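Local atomic coordinates of diaminopimelate decarboxylase (Psychromonas ingrahamii, PDB entry 4XG1), a protein that probably catalyses the decarboxylation of meso-diaminopimelate to L-lysine, the last step of lysine biosynthesis, with pyridoxal 5'-phosphate as cofactor. Residues B[300-305]-B[341-346]; B[122-127]-B[146-151]; B[98-103]-B[118-123]. All blocks are in the same frame, centred on the assembly; numbering follows the deposited sequence.

Interaction 1. Residues B[300-305]-B[341-346]; sequences NFAIVD and YDIVGP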
ATOM      1  N   ASN B 300     -17.284 -17.551  10.661  1.00 48.98           N
ATOM      2  CA  ASN B 300     -18.104 -16.885   9.658  1.00 47.15           C
ATOM      3  C   ASN B 300     -17.417 -15.731   8.948  1.00 43.58           C
ATOM      4  O   ASN B 300     -16.688 -14.959   9.566  1.00 43.22           O
ATOM      5  CB  ASN B 300     -19.355 -16.347  10.317  1.00 47.56           C
ATOM      6  CG  ASN B 300     -20.176 -17.443  10.945  1.00 53.56           C
ATOM      7  OD1 ASN B 300     -20.392 -18.507  10.346  1.00 50.75           O
ATOM      8  ND2 ASN B 300     -20.632 -17.203  12.164  1.00 56.60           N
ATOM      9  N   PHE B 301     -17.737 -15.557   7.666  1.00 40.01           N
ATOM     10  CA  PHE B 301     -17.221 -14.445   6.892  1.00 34.13           C
ATOM     11  C   PHE B 301     -18.263 -13.566   6.255  1.00 29.65           C
ATOM     12  O   PHE B 301     -19.093 -14.042   5.514  1.00 31.64           O
ATOM     13  CB  PHE B 301     -16.321 -14.998   5.823  1.00 33.25           C
ATOM     14  CG  PHE B 301     -15.099 -15.627   6.379  1.00 33.83           C
ATOM     15  CD1 PHE B 301     -14.057 -14.832   6.819  1.00 33.58           C
ATOM     16  CD2 PHE B 301     -14.999 -16.994   6.497  1.00 33.49           C
ATOM     17  CE1 PHE B 301     -12.917 -15.404   7.336  1.00 35.68           C
ATOM     18  CE2 PHE B 301     -13.854 -17.575   6.998  1.00 35.96           C
ATOM     19  CZ  PHE B 301     -12.809 -16.780   7.426  1.00 37.84           C
ATOM     20  N   ALA B 302     -18.189 -12.276   6.526  1.00 26.58           N
ATOM     21  CA  ALA B 302     -18.836 -11.292   5.670  1.00 26.31           C
ATOM     22  C   ALA B 302     -17.822 -10.840   4.604  1.00 25.78           C
ATOM     23  O   ALA B 302     -16.801 -10.242   4.916  1.00 30.11           O
ATOM     24  CB  ALA B 302     -19.313 -10.095   6.473  1.00 25.38           C
ATOM     25  N   ILE B 303     -18.110 -11.143   3.358  1.00 22.63           N
ATOM     26  CA  ILE B 303     -17.306 -10.732   2.244  1.00 20.11           C
ATOM     27  C   ILE B 303     -17.859  -9.423   1.708  1.00 18.79           C
ATOM     28  O   ILE B 303     -18.961  -9.389   1.196  1.00 18.43           O
ATOM     29  CB  ILE B 303     -17.343 -11.821   1.177  1.00 20.08           C
ATOM     30  CG1 ILE B 303     -16.779 -13.089   1.801  1.00 19.31           C
ATOM     31  CG2 ILE B 303     -16.520 -11.418  -0.037  1.00 19.97           C
ATOM     32  CD1 ILE B 303     -16.872 -14.279   0.912  1.00 20.63           C
ATOM     33  N   VAL B 304     -17.072  -8.352   1.822  1.00 17.38           N
ATOM     34  CA  VAL B 304     -17.477  -7.017   1.425  1.00 16.47           C
ATOM     35  C   VAL B 304     -16.722  -6.541   0.172  1.00 15.08           C
ATOM     36  O   VAL B 304     -15.807  -7.200  -0.275  1.00 14.71           O
ATOM     37  CB  VAL B 304     -17.229  -6.023   2.584  1.00 18.90           C
ATOM     38  CG1 VAL B 304     -18.164  -6.339   3.744  1.00 19.35           C
ATOM     39  CG2 VAL B 304     -15.754  -6.043   3.044  1.00 18.62           C
ATOM     40  N   ASP B 305     -17.097  -5.394  -0.381  1.00 13.63           N
ATOM     41  CA  ASP B 305     -16.507  -4.957  -1.618  1.00 13.11           C
ATOM     42  C   ASP B 305     -15.316  -4.000  -1.418  1.00 14.13           C
ATOM     43  O   ASP B 305     -14.737  -3.535  -2.404  1.00 14.92           O
ATOM     44  CB  ASP B 305     -17.563  -4.364  -2.571  1.00 12.34           C
ATOM     45  CG  ASP B 305     -18.197  -3.115  -2.055  1.00 12.24           C
ATOM     46  OD1 ASP B 305     -17.872  -2.678  -0.933  1.00 13.02           O
ATOM     47  OD2 ASP B 305     -18.998  -2.486  -2.789  1.00 12.05           O
ATOM     48  N   TYR B 341     -18.479 -12.404  12.860  1.00 40.59           N
ATOM     49  CA  TYR B 341     -17.922 -12.407  11.513  1.00 36.95           C
ATOM     50  C   TYR B 341     -16.509 -11.837  11.495  1.00 31.70           C
ATOM     51  O   TYR B 341     -16.204 -10.877  12.190  1.00 28.44           O
ATOM     52  CB  TYR B 341     -18.775 -11.539  10.573  1.00 38.38           C
ATOM     53  CG  TYR B 341     -20.150 -12.045  10.269  1.00 39.90           C
ATOM     54  CD1 TYR B 341     -20.355 -13.069   9.356  1.00 42.79           C
ATOM     55  CD2 TYR B 341     -21.263 -11.474  10.877  1.00 45.88           C
ATOM     56  CE1 TYR B 341     -21.630 -13.526   9.074  1.00 42.78           C
ATOM     57  CE2 TYR B 341     -22.543 -11.920  10.594  1.00 45.63           C
ATOM     58  CZ  TYR B 341     -22.715 -12.947   9.699  1.00 44.10           C
ATOM     59  OH  TYR B 341     -23.988 -13.382   9.444  1.00 43.10           O
ATOM     60  N   ASP B 342     -15.684 -12.416  10.642  1.00 27.98           N
ATOM     61  CA  ASP B 342     -14.542 -11.709  10.101  1.00 24.96           C
ATOM     62  C   ASP B 342     -15.037 -10.958   8.885  1.00 25.08           C
ATOM     63  O   ASP B 342     -15.703 -11.530   7.997  1.00 27.26           O
ATOM     64  CB  ASP B 342     -13.452 -12.671   9.722  1.00 23.99           C
ATOM     65  CG  ASP B 342     -12.649 -13.110  10.907  1.00 25.74           C
ATOM     66  OD1 ASP B 342     -13.054 -12.808  12.074  1.00 29.44           O
ATOM     67  OD2 ASP B 342     -11.596 -13.773  10.688  1.00 29.01           O
ATOM     68  N   ILE B 343     -14.736  -9.671   8.841  1.00 23.83           N
ATOM     69  CA  ILE B 343     -15.066  -8.824   7.693  1.00 23.01           C
ATOM     70  C   ILE B 343     -13.904  -8.816   6.734  1.00 21.04           C
ATOM     71  O   ILE B 343     -12.837  -8.309   7.051  1.00 23.19           O
ATOM     72  CB  ILE B 343     -15.336  -7.390   8.133  1.00 23.10           C
ATOM     73  CG1 ILE B 343     -16.274  -7.399   9.346  1.00 23.19           C
ATOM     74  CG2 ILE B 343     -15.916  -6.571   6.990  1.00 22.64           C
ATOM     75  CD1 ILE B 343     -17.545  -8.165   9.116  1.00 23.60           C
ATOM     76  N   VAL B 344     -14.112  -9.359   5.547  1.00 19.03           N
ATOM     77  CA  VAL B 344     -13.024  -9.538   4.598  1.00 18.23           C
ATOM     78  C   VAL B 344     -13.414  -9.111   3.171  1.00 16.53           C
ATOM     79  O   VAL B 344     -14.588  -9.068   2.822  1.00 17.01           O
ATOM     80  CB  VAL B 344     -12.544 -11.005   4.583  1.00 18.87           C
ATOM     81  CG1 VAL B 344     -12.090 -11.453   5.959  1.00 18.45           C
ATOM     82  CG2 VAL B 344     -13.645 -11.926   4.070  1.00 19.96           C
ATOM     83  N   GLY B 345     -12.418  -8.828   2.345  1.00 14.97           N
ATOM     84  CA  GLY B 345     -12.677  -8.258   1.043  1.00 14.41           C
ATOM     85  C   GLY B 345     -12.483  -9.289  -0.030  1.00 13.72           C
ATOM     86  O   GLY B 345     -12.155 -10.418   0.266  1.00 12.55           O
ATOM     87  N   PRO B 346     -12.611  -8.875  -1.299  1.00 13.42           N
ATOM     88  CA  PRO B 346     -12.428  -9.769  -2.424  1.00 13.31           C
ATOM     89  C   PRO B 346     -11.001 -10.130  -2.790  1.00 13.92           C
ATOM     90  O   PRO B 346     -10.801 -10.939  -3.699  1.00 14.81           O
ATOM     91  CB  PRO B 346     -13.044  -8.995  -3.582  1.00 13.49           C
ATOM     92  CG  PRO B 346     -13.828  -7.889  -2.941  1.00 13.74           C
ATOM     93  CD  PRO B 346     -13.016  -7.542  -1.747  1.00 13.30           C
TER

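Interaction 2. Residues B[122-127]-B[146-151]; sequences CFNVES and PISIRI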
ATOM      1  N   CYS B 122      10.929  25.962   5.888  1.00 26.28           N
ATOM      2  CA  CYS B 122      11.989  25.223   6.589  1.00 25.41           C
ATOM      3  C   CYS B 122      12.136  23.784   6.089  1.00 23.54           C
ATOM      4  O   CYS B 122      11.160  23.138   5.770  1.00 23.14           O
ATOM      5  CB  CYS B 122      11.690  25.227   8.111  1.00 25.17           C
ATOM      6  SG  CYS B 122      13.101  24.923   9.169  1.00 25.96           S
ATOM      7  N   PHE B 123      13.367  23.307   6.054  1.00 22.78           N
ATOM      8  CA  PHE B 123      13.690  21.920   5.804  1.00 22.60           C
ATOM      9  C   PHE B 123      14.024  21.264   7.135  1.00 21.62           C
ATOM     10  O   PHE B 123      14.944  21.678   7.791  1.00 24.38           O
ATOM     11  CB  PHE B 123      14.905  21.799   4.904  1.00 23.93           C
ATOM     12  CG  PHE B 123      14.677  22.268   3.500  1.00 28.37           C
ATOM     13  CD1 PHE B 123      14.735  23.629   3.184  1.00 31.86           C
ATOM     14  CD2 PHE B 123      14.410  21.359   2.479  1.00 29.70           C
ATOM     15  CE1 PHE B 123      14.525  24.070   1.888  1.00 31.39           C
ATOM     16  CE2 PHE B 123      14.205  21.789   1.179  1.00 30.94           C
ATOM     17  CZ  PHE B 123      14.254  23.148   0.886  1.00 33.57           C
ATOM     18  N   ASN B 124      13.263  20.263   7.551  1.00 21.53           N
ATOM     19  CA  ASN B 124      13.576  19.501   8.743  1.00 19.63           C
ATOM     20  C   ASN B 124      14.557  18.406   8.359  1.00 18.59           C
ATOM     21  O   ASN B 124      14.163  17.383   7.809  1.00 19.38           O
ATOM     22  CB  ASN B 124      12.302  18.913   9.333  1.00 20.65           C
ATOM     23  CG  ASN B 124      11.384  19.977   9.901  1.00 22.49           C
ATOM     24  OD1 ASN B 124      11.846  21.058  10.288  1.00 27.14           O
ATOM     25  ND2 ASN B 124      10.075  19.702   9.944  1.00 22.49           N
ATOM     26  N   VAL B 125      15.840  18.628   8.651  1.00 17.56           N
ATOM     27  CA  VAL B 125      16.928  17.758   8.194  1.00 16.22           C
ATOM     28  C   VAL B 125      17.162  16.558   9.120  1.00 15.35           C
ATOM     29  O   VAL B 125      17.128  16.682  10.352  1.00 14.23           O
ATOM     30  CB  VAL B 125      18.259  18.542   8.053  1.00 16.69           C
ATOM     31  CG1 VAL B 125      19.418  17.641   7.641  1.00 16.65           C
ATOM     32  CG2 VAL B 125      18.108  19.657   7.047  1.00 17.23           C
ATOM     33  N   GLU B 126      17.468  15.420   8.498  1.00 15.08           N
ATOM     34  CA  GLU B 126      17.550  14.119   9.175  1.00 15.80           C
ATOM     35  C   GLU B 126      18.910  13.421   9.058  1.00 16.16           C
ATOM     36  O   GLU B 126      19.133  12.416   9.681  1.00 15.55           O
ATOM     37  CB  GLU B 126      16.489  13.182   8.572  1.00 15.72           C
ATOM     38  CG  GLU B 126      15.082  13.772   8.658  1.00 15.93           C
ATOM     39  CD  GLU B 126      14.030  12.818   9.215  1.00 15.50           C
ATOM     40  OE1 GLU B 126      14.426  11.817   9.850  1.00 14.34           O
ATOM     41  OE2 GLU B 126      12.812  13.098   9.017  1.00 14.80           O
ATOM     42  N   SER B 127      19.817  13.953   8.258  1.00 17.63           N
ATOM     43  CA  SER B 127      21.142  13.414   8.234  1.00 19.15           C
ATOM     44  C   SER B 127      22.155  14.492   7.920  1.00 21.49           C
ATOM     45  O   SER B 127      21.799  15.598   7.473  1.00 23.70           O
ATOM     46  CB  SER B 127      21.243  12.304   7.220  1.00 18.39           C
ATOM     47  OG  SER B 127      21.320  12.841   5.912  1.00 19.11           O
ATOM     48  N   PRO B 146      16.508  27.561   4.559  1.00 23.35           N
ATOM     49  CA  PRO B 146      16.183  27.572   5.972  1.00 24.13           C
ATOM     50  C   PRO B 146      16.087  26.157   6.499  1.00 28.09           C
ATOM     51  O   PRO B 146      15.504  25.308   5.839  1.00 30.61           O
ATOM     52  CB  PRO B 146      14.807  28.261   6.035  1.00 23.30           C
ATOM     53  CG  PRO B 146      14.220  28.066   4.705  1.00 23.19           C
ATOM     54  CD  PRO B 146      15.359  27.945   3.726  1.00 23.47           C
ATOM     55  N   ILE B 147      16.643  25.890   7.675  1.00 29.69           N
ATOM     56  CA  ILE B 147      16.748  24.507   8.155  1.00 29.07           C
ATOM     57  C   ILE B 147      16.583  24.344   9.651  1.00 28.03           C
ATOM     58  O   ILE B 147      16.995  25.218  10.417  1.00 34.61           O
ATOM     59  CB  ILE B 147      18.059  23.859   7.742  1.00 30.42           C
ATOM     60  CG1 ILE B 147      19.232  24.452   8.518  1.00 34.62           C
ATOM     61  CG2 ILE B 147      18.305  23.967   6.256  1.00 31.01           C
ATOM     62  CD1 ILE B 147      19.732  23.533   9.614  1.00 36.31           C
ATOM     63  N   SER B 148      15.902  23.273  10.051  1.00 24.06           N
ATOM     64  CA  SER B 148      15.994  22.737  11.389  1.00 22.09           C
ATOM     65  C   SER B 148      16.674  21.398  11.293  1.00 22.43           C
ATOM     66  O   SER B 148      16.840  20.834  10.211  1.00 21.32           O
ATOM     67  CB  SER B 148      14.658  22.524  12.045  1.00 21.75           C
ATOM     68  OG  SER B 148      13.795  23.614  11.841  1.00 26.89           O
ATOM     69  N   ILE B 149      17.068  20.879  12.445  1.00 21.80           N
ATOM     70  CA  ILE B 149      17.549  19.536  12.518  1.00 20.30           C
ATOM     71  C   ILE B 149      16.507  18.778  13.264  1.00 18.56           C
ATOM     72  O   ILE B 149      15.995  19.246  14.278  1.00 19.37           O
ATOM     73  CB  ILE B 149      18.863  19.424  13.273  1.00 21.96           C
ATOM     74  CG1 ILE B 149      19.901  20.436  12.742  1.00 21.95           C
ATOM     75  CG2 ILE B 149      19.428  17.996  13.173  1.00 21.52           C
ATOM     76  CD1 ILE B 149      20.494  20.061  11.414  1.00 20.54           C
ATOM     77  N   ARG B 150      16.158  17.615  12.736  1.00 17.85           N
ATOM     78  CA  ARG B 150      15.304  16.682  13.466  1.00 17.65           C
ATOM     79  C   ARG B 150      16.168  15.956  14.522  1.00 17.50           C
ATOM     80  O   ARG B 150      17.118  15.217  14.186  1.00 18.02           O
ATOM     81  CB  ARG B 150      14.656  15.662  12.540  1.00 17.00           C
ATOM     82  CG  ARG B 150      13.618  14.801  13.248  1.00 17.09           C
ATOM     83  CD  ARG B 150      13.041  13.744  12.314  1.00 16.59           C
ATOM     84  NE  ARG B 150      12.113  12.891  13.011  1.00 16.53           N
ATOM     85  CZ  ARG B 150      11.345  11.989  12.437  1.00 15.75           C
ATOM     86  NH1 ARG B 150      11.345  11.835  11.136  1.00 15.70           N
ATOM     87  NH2 ARG B 150      10.559  11.247  13.190  1.00 16.80           N
ATOM     88  N   ILE B 151      15.804  16.175  15.777  1.00 15.39           N
ATOM     89  CA  ILE B 151      16.550  15.718  16.889  1.00 15.23           C
ATOM     90  C   ILE B 151      15.783  14.641  17.604  1.00 14.71           C
ATOM     91  O   ILE B 151      14.562  14.683  17.711  1.00 14.85           O
ATOM     92  CB  ILE B 151      16.769  16.866  17.902  1.00 16.20           C
ATOM     93  CG1 ILE B 151      17.622  17.953  17.286  1.00 15.76           C
ATOM     94  CG2 ILE B 151      17.403  16.360  19.201  1.00 17.02           C
ATOM     95  CD1 ILE B 151      18.945  17.448  16.764  1.00 15.97           C
TER

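Interaction 3. Residues B[98-103]-B[118-123]; sequences KKIVFS and ANIMCF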
ATOM      1  N   LYS B  98       4.951  29.482   2.044  1.00 35.17           N
ATOM      2  CA  LYS B  98       5.749  30.069   3.097  1.00 35.04           C
ATOM      3  C   LYS B  98       5.448  29.387   4.406  1.00 28.76           C
ATOM      4  O   LYS B  98       6.207  29.535   5.329  1.00 28.82           O
ATOM      5  CB  LYS B  98       5.476  31.582   3.260  1.00 39.75           C
ATOM      6  CG  LYS B  98       6.104  32.496   2.205  1.00 44.89           C
ATOM      7  CD  LYS B  98       5.665  33.970   2.410  1.00 49.52           C
ATOM      8  CE  LYS B  98       4.719  34.568   1.361  1.00 54.94           C
ATOM      9  NZ  LYS B  98       5.439  35.246   0.235  1.00 57.92           N
ATOM     10  N   LYS B  99       4.313  28.701   4.498  1.00 25.72           N
ATOM     11  CA  LYS B  99       3.916  28.003   5.704  1.00 22.85           C
ATOM     12  C   LYS B  99       4.121  26.495   5.596  1.00 20.23           C
ATOM     13  O   LYS B  99       3.446  25.706   6.269  1.00 16.61           O
ATOM     14  CB  LYS B  99       2.481  28.284   6.015  1.00 23.67           C
ATOM     15  CG  LYS B  99       2.211  29.750   6.203  1.00 27.75           C
ATOM     16  CD  LYS B  99       0.834  29.963   6.836  1.00 28.51           C
ATOM     17  CE  LYS B  99       0.418  31.396   6.730  1.00 29.32           C
ATOM     18  NZ  LYS B  99      -0.941  31.529   7.320  1.00 34.24           N
ATOM     19  N   ILE B 100       5.069  26.113   4.763  1.00 20.38           N
ATOM     20  CA  ILE B 100       5.330  24.709   4.516  1.00 21.67           C
ATOM     21  C   ILE B 100       6.661  24.343   5.131  1.00 20.89           C
ATOM     22  O   ILE B 100       7.687  24.947   4.791  1.00 20.00           O
ATOM     23  CB  ILE B 100       5.432  24.403   3.016  1.00 20.91           C
ATOM     24  CG1 ILE B 100       4.033  24.375   2.418  1.00 22.51           C
ATOM     25  CG2 ILE B 100       6.096  23.050   2.776  1.00 22.13           C
ATOM     26  CD1 ILE B 100       4.028  24.090   0.934  1.00 23.23           C
ATOM     27  N   VAL B 101       6.657  23.314   5.964  1.00 19.61           N
ATOM     28  CA  VAL B 101       7.918  22.669   6.327  1.00 20.73           C
ATOM     29  C   VAL B 101       8.001  21.306   5.669  1.00 19.81           C
ATOM     30  O   VAL B 101       6.998  20.646   5.464  1.00 19.70           O
ATOM     31  CB  VAL B 101       8.121  22.612   7.856  1.00 22.24           C
ATOM     32  CG1 VAL B 101       7.784  23.977   8.458  1.00 23.13           C
ATOM     33  CG2 VAL B 101       7.244  21.561   8.508  1.00 23.37           C
ATOM     34  N   PHE B 102       9.197  20.931   5.278  1.00 19.38           N
ATOM     35  CA  PHE B 102       9.493  19.723   4.537  1.00 18.11           C
ATOM     36  C   PHE B 102      10.322  18.726   5.368  1.00 18.58           C
ATOM     37  O   PHE B 102      11.487  18.899   5.530  1.00 18.10           O
ATOM     38  CB  PHE B 102      10.222  20.160   3.288  1.00 16.89           C
ATOM     39  CG  PHE B 102      10.460  19.118   2.251  1.00 16.67           C
ATOM     40  CD1 PHE B 102       9.964  17.851   2.308  1.00 16.53           C
ATOM     41  CD2 PHE B 102      11.178  19.465   1.168  1.00 16.30           C
ATOM     42  CE1 PHE B 102      10.206  16.958   1.325  1.00 15.50           C
ATOM     43  CE2 PHE B 102      11.445  18.574   0.189  1.00 16.98           C
ATOM     44  CZ  PHE B 102      10.947  17.294   0.269  1.00 16.29           C
ATOM     45  N   SER B 103       9.678  17.665   5.843  1.00 16.87           N
ATOM     46  CA  SER B 103      10.305  16.523   6.546  1.00 15.90           C
ATOM     47  C   SER B 103      10.716  15.415   5.567  1.00 14.08           C
ATOM     48  O   SER B 103      10.376  15.463   4.391  1.00 14.65           O
ATOM     49  CB  SER B 103       9.341  15.946   7.582  1.00 15.82           C
ATOM     50  OG  SER B 103       8.570  16.954   8.245  1.00 16.90           O
ATOM     51  N   ALA B 118      10.079  27.316  -4.439  1.00 29.90           N
ATOM     52  CA  ALA B 118       8.762  27.695  -3.932  1.00 29.15           C
ATOM     53  C   ALA B 118       8.865  28.466  -2.643  1.00 30.15           C
ATOM     54  O   ALA B 118       7.852  28.940  -2.111  1.00 26.42           O
ATOM     55  CB  ALA B 118       7.917  26.465  -3.716  1.00 32.06           C
ATOM     56  N   ASN B 119      10.090  28.578  -2.113  1.00 34.03           N
ATOM     57  CA  ASN B 119      10.372  29.457  -0.980  1.00 34.40           C
ATOM     58  C   ASN B 119       9.650  29.018   0.298  1.00 32.47           C
ATOM     59  O   ASN B 119       8.955  29.807   0.972  1.00 31.11           O
ATOM     60  CB  ASN B 119      10.001  30.891  -1.371  1.00 39.06           C
ATOM     61  CG  ASN B 119      10.378  31.898  -0.329  1.00 44.31           C
ATOM     62  OD1 ASN B 119      11.498  31.895   0.168  1.00 48.04           O
ATOM     63  ND2 ASN B 119       9.424  32.765   0.036  1.00 47.27           N
ATOM     64  N   ILE B 120       9.847  27.744   0.654  1.00 31.06           N
ATOM     65  CA  ILE B 120       9.202  27.180   1.855  1.00 28.28           C
ATOM     66  C   ILE B 120       9.846  27.696   3.115  1.00 25.52           C
ATOM     67  O   ILE B 120      10.985  28.113   3.083  1.00 23.19           O
ATOM     68  CB  ILE B 120       9.218  25.644   1.892  1.00 28.52           C
ATOM     69  CG1 ILE B 120      10.636  25.098   1.823  1.00 30.60           C
ATOM     70  CG2 ILE B 120       8.420  25.087   0.724  1.00 29.30           C
ATOM     71  CD1 ILE B 120      10.740  23.707   2.408  1.00 32.37           C
ATOM     72  N   MET B 121       9.102  27.621   4.213  1.00 24.48           N
ATOM     73  CA  MET B 121       9.565  28.007   5.531  1.00 25.44           C
ATOM     74  C   MET B 121      10.836  27.286   6.023  1.00 26.87           C
ATOM     75  O   MET B 121      11.720  27.939   6.550  1.00 26.99           O
ATOM     76  CB  MET B 121       8.474  27.770   6.566  1.00 25.70           C
ATOM     77  CG  MET B 121       8.787  28.326   7.939  1.00 26.90           C
ATOM     78  SD  MET B 121       7.383  28.145   9.075  1.00 31.20           S
ATOM     79  CE  MET B 121       6.303  29.413   8.476  1.00 35.62           C
ATOM     80  N   CYS B 122      10.929  25.962   5.888  1.00 26.28           N
ATOM     81  CA  CYS B 122      11.989  25.223   6.589  1.00 25.41           C
ATOM     82  C   CYS B 122      12.136  23.784   6.089  1.00 23.54           C
ATOM     83  O   CYS B 122      11.160  23.138   5.770  1.00 23.14           O
ATOM     84  CB  CYS B 122      11.690  25.227   8.111  1.00 25.17           C
ATOM     85  SG  CYS B 122      13.101  24.923   9.169  1.00 25.96           S
ATOM     86  N   PHE B 123      13.367  23.307   6.054  1.00 22.78           N
ATOM     87  CA  PHE B 123      13.690  21.920   5.804  1.00 22.60           C
ATOM     88  C   PHE B 123      14.024  21.264   7.135  1.00 21.62           C
ATOM     89  O   PHE B 123      14.944  21.678   7.791  1.00 24.38           O
ATOM     90  CB  PHE B 123      14.905  21.799   4.904  1.00 23.93           C
ATOM     91  CG  PHE B 123      14.677  22.268   3.500  1.00 28.37           C
ATOM     92  CD1 PHE B 123      14.735  23.629   3.184  1.00 31.86           C
ATOM     93  CD2 PHE B 123      14.410  21.359   2.479  1.00 29.70           C
ATOM     94  CE1 PHE B 123      14.525  24.070   1.888  1.00 31.39           C
ATOM     95  CE2 PHE B 123      14.205  21.789   1.179  1.00 30.94           C
ATOM     96  CZ  PHE B 123      14.254  23.148   0.886  1.00 33.57           C
TER

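Interaction 1. Residues B[300-305]-B[341-346]
A parallel strand pair in the mixed sheet of the beta domain, the partner of the TIM barrel in this decarboxylase family, sets Phe301 beside Asp342, Ala302 beside Ile343 and Ile303 beside Val344. Across this pair every second residue does the bonding, the others turning to the strands beyond. Asp342 N gives to Asn300 O, and Ala302 N to Asp342 O at 3.0 Å. Ala302 O then receives Val344 N at 2.9 Å in a nearly straight bond (177°), and Val304 N closes the series on Val344 O at 2.8 Å. The next rung would use the amide of residue 346, but Pro346 has no N-H; its CD instead packs 3.2 Å from Val304 O.

The two faces differ. On one, the Phe301 ring and the Asp342 side chain lie side by side, with ring and carboxylate planes 77° apart and Phe301 CE1 3.7 Å from Asp342 CB. A chi1 of -66° puts the Phe301 ring anti to its carbonyl carbon, from where CD1 also meets Val344 CG1 at 4.0 Å. Asp342 OD1 is satisfied by the amide of Glu357 on strand 353-361. On the other face, the Tyr341 ring lies against the Asn300 CB, and Ala302 CB takes Ile343 CD1 at 3.7 Å.

Phe301, Ile303 and Val344 also pack on the second subunit, where Lys171 of that subunit bonds Gly345 O. Strand 338-344 then leads toward Cys348, the probable proton donor, whose side chain is about 8 Å from that of Pro346. The chemistry implies a strand pair held chiefly by backbone bonds: mostly apolar contacts line both faces, the buried carboxylate finds an amide, and a proline ends the ladder just before the chain turns into the active-site region.

Interaction 2. Residues B[122-127]-B[146-151]
Val125 is the bump of this parallel strand pair: its side chain drops between two isoleucines of the next strand, with CG2 4.3 Å from Ile147 CB and its CB equally far from Ile149 CD1. Beside it, the Phe123 ring turns an edge to the Pro146 carbonyl, CD1 lying 3.2 Å from Pro146 O and almost in the ring plane. The backbone ladder runs from Phe123 N on Pro146 O to Arg150 N on Val125 O at 2.7 Å. The opposite face is small and polar: Cys122 SG lies 3.1 Å from Ser148 OG, with Asn124 OD1 looser at 3.6 Å and roughly at right angles to it.

Where the strands part, Arg150 reaches forward and across to Glu126, with CG anti to the backbone N (chi1 -172°) and the chain extended on to NE; the Glu126 chain bends at chi2 to meet it. Arg150 NH1 makes a salt bridge with Glu126 OE2 at 2.9 Å, in the guanidinium plane but 24° out of the carboxylate plane, on its syn side; the two planes stand 72° apart. Second partners fix both groups: Gly173 N for Glu126 OE1, His200 O for Arg150 NH2. The Arg150 side chain comes within about 4 Å of the bound pyridoxal phosphate-lysine adduct.

Phe123 and Val125 face outward, Phe123 under helix 109-117 and both against the connecting helix 128-140, while Asn124 and Ser148 look inward to Asp198 on the neighbouring strand 192-198.

Interaction 3. Residues B[98-103]-B[118-123]
This is a parallel beta contact between neighbouring barrel strands, in which Val101 pairs with Cys122 and Phe102 with Phe123, extended by the turn that leads into strand 122-125. Phe102 N bonds Cys122 O at 3.0 Å, nearly straight at 163°.

Outside the barrel wall, Ile120 is the wedge. Its CD1 sits 3.7 Å from Phe102 CB, near the plane of that ring at its edge, and at the same time over the centre of the Phe123 face. The two rings meet obliquely, planes 42° apart, with Phe102 CD2 3.8 Å from Phe123 CE2. Ile120 CG2 adds a methyl contact with Ile100 CG2 at 3.7 Å. At the 98-99 end, Met121 runs out beside the backbone; a bend at its last torsion (chi3 -75°) brings CE to 3.2 Å from Lys98 O. Asn119, with positive phi, follows helix 109-117, closes it in a Schellman motif and starts the turn.

Val101 points to the inner side and touches Glu274 and Asp236, whereas Phe102 also takes a cation-pi contact from Lys107. Ser103, just past the strand end, touches the pyridoxal phosphate-lysine adduct: a beta-alpha-beta unit of a TIM barrel, with the ligand at the C-terminal ends of the strands.

Overall arrangement
Interactions 2 and 3 are successive joints of one barrel wall: they share Cys122 and Phe123 on strand 122-125, lie about 11 Å apart between centres, and are tied by the probable bond from Asn124 N to Phe102 O. Interaction 1 stands about 44 Å from interaction 2, centre to centre, in the beta domain. All three are parallel pairs and largely buried, yet interaction 3 runs to the surface at its lysines and Asn119. The chemistry follows position: interactions 1 and 2 each have four backbone bonds, interaction 2 adding a salt bridge beside the ligand, while interaction 3 has one clear bond and mainly apolar wedging. Interactions 1 and 2 both touch the second subunit.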